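Local coordinates for surface presentation of antigens protein SpaS (Salmonella typhimurium, PDB 3C01) that takes part in the type III secretion pathway that presents the surface determinants needed for Salmonella to enter mammalian cells, at residues L72-L75 with V76-E79. Residues are numbered along the deposited sequence; the frame is centred on the assembly and turned at random.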
ATOM      1  N   LEU B  72      -2.078   5.637   9.395  1.00 27.42           N
ATOM      2  CA  LEU B  72      -1.428   6.935   9.602  1.00 26.71           C
ATOM      3  C   LEU B  72      -0.068   6.796  10.306  1.00 27.51           C
ATOM      4  O   LEU B  72       0.923   7.401   9.871  1.00 28.94           O
ATOM      5  CB  LEU B  72      -2.351   7.893  10.355  1.00 26.56           C
ATOM      6  CG  LEU B  72      -3.024   8.990   9.497  1.00 26.40           C
ATOM      7  CD1 LEU B  72      -3.300   8.557   8.042  1.00 19.63           C
ATOM      8  CD2 LEU B  72      -4.276   9.609  10.169  1.00 23.57           C
ATOM      9  N   ARG B  73       0.016   5.980  11.350  1.00 27.15           N
ATOM     10  CA  ARG B  73       1.322   5.726  11.969  1.00 26.64           C
ATOM     11  C   ARG B  73       2.344   5.174  10.944  1.00 26.68           C
ATOM     12  O   ARG B  73       3.488   5.625  10.906  1.00 26.93           O
ATOM     13  CB  ARG B  73       1.202   4.815  13.196  1.00 26.49           C
ATOM     14  CG  ARG B  73       0.974   5.574  14.528  1.00 25.83           C
ATOM     15  CD  ARG B  73       0.861   4.628  15.747  1.00 26.80           C
ATOM     16  NE  ARG B  73      -0.537   4.239  16.065  1.00 28.56           N
ATOM     17  CZ  ARG B  73      -1.061   3.009  15.949  1.00 28.42           C
ATOM     18  NH1 ARG B  73      -0.334   1.979  15.524  1.00 28.84           N
ATOM     19  NH2 ARG B  73      -2.333   2.793  16.261  1.00 27.66           N
ATOM     20  N   LEU B  74       1.931   4.253  10.078  1.00 26.73           N
ATOM     21  CA  LEU B  74       2.837   3.704   9.048  1.00 26.60           C
ATOM     22  C   LEU B  74       3.318   4.816   8.104  1.00 26.54           C
ATOM     23  O   LEU B  74       4.500   4.870   7.727  1.00 25.86           O
ATOM     24  CB  LEU B  74       2.138   2.640   8.200  1.00 26.29           C
ATOM     25  CG  LEU B  74       2.895   1.325   8.031  1.00 28.35           C
ATOM     26  CD1 LEU B  74       2.264   0.435   6.918  1.00 27.72           C
ATOM     27  CD2 LEU B  74       4.390   1.546   7.795  1.00 26.60           C
ATOM     28  N   LEU B  75       2.386   5.699   7.734  1.00 26.21           N
ATOM     29  CA  LEU B  75       2.669   6.782   6.785  1.00 25.89           C
ATOM     30  C   LEU B  75       3.639   7.818   7.384  1.00 26.14           C
ATOM     31  O   LEU B  75       4.573   8.262   6.713  1.00 26.19           O
ATOM     32  CB  LEU B  75       1.362   7.466   6.375  1.00 26.45           C
ATOM     33  CG  LEU B  75       0.559   7.071   5.112  1.00 26.26           C
ATOM     34  CD1 LEU B  75       1.210   5.981   4.352  1.00 22.34           C
ATOM     35  CD2 LEU B  75      -0.983   6.806   5.399  1.00 23.18           C
ATOM     36  N   VAL B  76       3.421   8.192   8.644  1.00 25.59           N
ATOM     37  CA  VAL B  76       4.332   9.110   9.316  1.00 25.28           C
ATOM     38  C   VAL B  76       5.689   8.435   9.438  1.00 25.46           C
ATOM     39  O   VAL B  76       6.733   9.038   9.180  1.00 26.20           O
ATOM     40  CB  VAL B  76       3.804   9.570  10.726  1.00 25.40           C
ATOM     41  CG1 VAL B  76       4.918  10.193  11.568  1.00 22.68           C
ATOM     42  CG2 VAL B  76       2.645  10.536  10.558  1.00 22.40           C
ATOM     43  N   TRP B  77       5.678   7.171   9.812  1.00 24.93           N
ATOM     44  CA  TRP B  77       6.915   6.463   9.968  1.00 24.59           C
ATOM     45  C   TRP B  77       7.707   6.466   8.653  1.00 24.51           C
ATOM     46  O   TRP B  77       8.882   6.749   8.630  1.00 23.36           O
ATOM     47  CB  TRP B  77       6.635   5.046  10.441  1.00 23.68           C
ATOM     48  CG  TRP B  77       7.865   4.286  10.603  1.00 23.51           C
ATOM     49  CD1 TRP B  77       8.724   4.306  11.686  1.00 22.56           C
ATOM     50  CD2 TRP B  77       8.452   3.417   9.644  1.00 22.18           C
ATOM     51  NE1 TRP B  77       9.780   3.473  11.451  1.00 22.47           N
ATOM     52  CE2 TRP B  77       9.648   2.919  10.208  1.00 21.79           C
ATOM     53  CE3 TRP B  77       8.077   2.990   8.376  1.00 22.91           C
ATOM     54  CZ2 TRP B  77      10.456   2.006   9.546  1.00 23.05           C
ATOM     55  CZ3 TRP B  77       8.908   2.095   7.693  1.00 22.44           C
ATOM     56  CH2 TRP B  77      10.068   1.605   8.284  1.00 22.83           C
ATOM     57  N   LEU B  78       7.038   6.174   7.551  1.00 25.77           N
ATOM     58  CA  LEU B  78       7.706   6.140   6.255  1.00 26.46           C
ATOM     59  C   LEU B  78       8.280   7.493   5.868  1.00 27.18           C
ATOM     60  O   LEU B  78       9.367   7.569   5.301  1.00 26.74           O
ATOM     61  CB  LEU B  78       6.754   5.650   5.167  1.00 26.10           C
ATOM     62  CG  LEU B  78       7.431   5.426   3.815  1.00 25.69           C
ATOM     63  CD1 LEU B  78       8.581   4.402   3.924  1.00 22.59           C
ATOM     64  CD2 LEU B  78       6.433   5.041   2.759  1.00 25.52           C
ATOM     65  N   GLU B  79       7.577   8.558   6.218  1.00 28.61           N
ATOM     66  CA  GLU B  79       8.028   9.895   5.879  1.00 30.33           C
ATOM     67  C   GLU B  79       9.291  10.273   6.673  1.00 31.59           C
ATOM     68  O   GLU B  79      10.281  10.750   6.089  1.00 32.55           O
ATOM     69  CB  GLU B  79       6.908  10.891   6.118  1.00 30.51           C
ATOM     70  CG  GLU B  79       6.933  12.043   5.184  1.00 31.80           C
ATOM     71  CD  GLU B  79       5.701  12.854   5.321  1.00 32.72           C
ATOM     72  OE1 GLU B  79       4.667  12.491   4.712  1.00 37.23           O
ATOM     73  OE2 GLU B  79       5.746  13.856   6.062  1.00 37.67           O
TER
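L72 and V76 open a run of four backbone hydrogen bonds in which each carbonyl of L72-L75 accepts the N-H four residues later. V76 N reaches L72 O at 2.9 Å with an N-H...O angle of 169°, the straightest of the set, and the donor lies nearly in line with the C=O bond. W77 N to R73 O and L78 N to L74 O repeat the 2.9 Å spacing, with both donors tilted out of the carbonyl plane. E79 N to L75 O is slightly longer and more bent, at 3.1 Å and 149°. All four carbonyls of 72-75 and all four N-H groups of 76-79 are thus satisfied within the backbone. W77 N also lies 3.3 Å from L74 O, but at an angle too poor for a bond.

The side chains add one apolar touch, three residues apart. With CG anti to the backbone N (chi1 180°), the W77 indole leans toward the C-terminal end of the helix, and the CD2 branch of L74 reaches forward to lie 4.0 Å from its CE3; that methyl approaches the ring at a slant. CG2 of V76 sits 3.6 Å from L72 O, beside the bonded carbonyl.

L75 and L78 are buried: L75 packs on F10 and P18, and L78 on P42. L74 and L75 also meet apolar side chains of another protein chain, whereas L78 and E79 lie against basic ones there. The W77 side chain, on the surface, is about 5 Å from a bound cysteine. These are consecutive turns of a regular alpha-helix, part of helix 65-84, the last helix in the C-terminal portion of this FlhB/SpaS-family exporter, with one flank turned to the domain and to its partner chain.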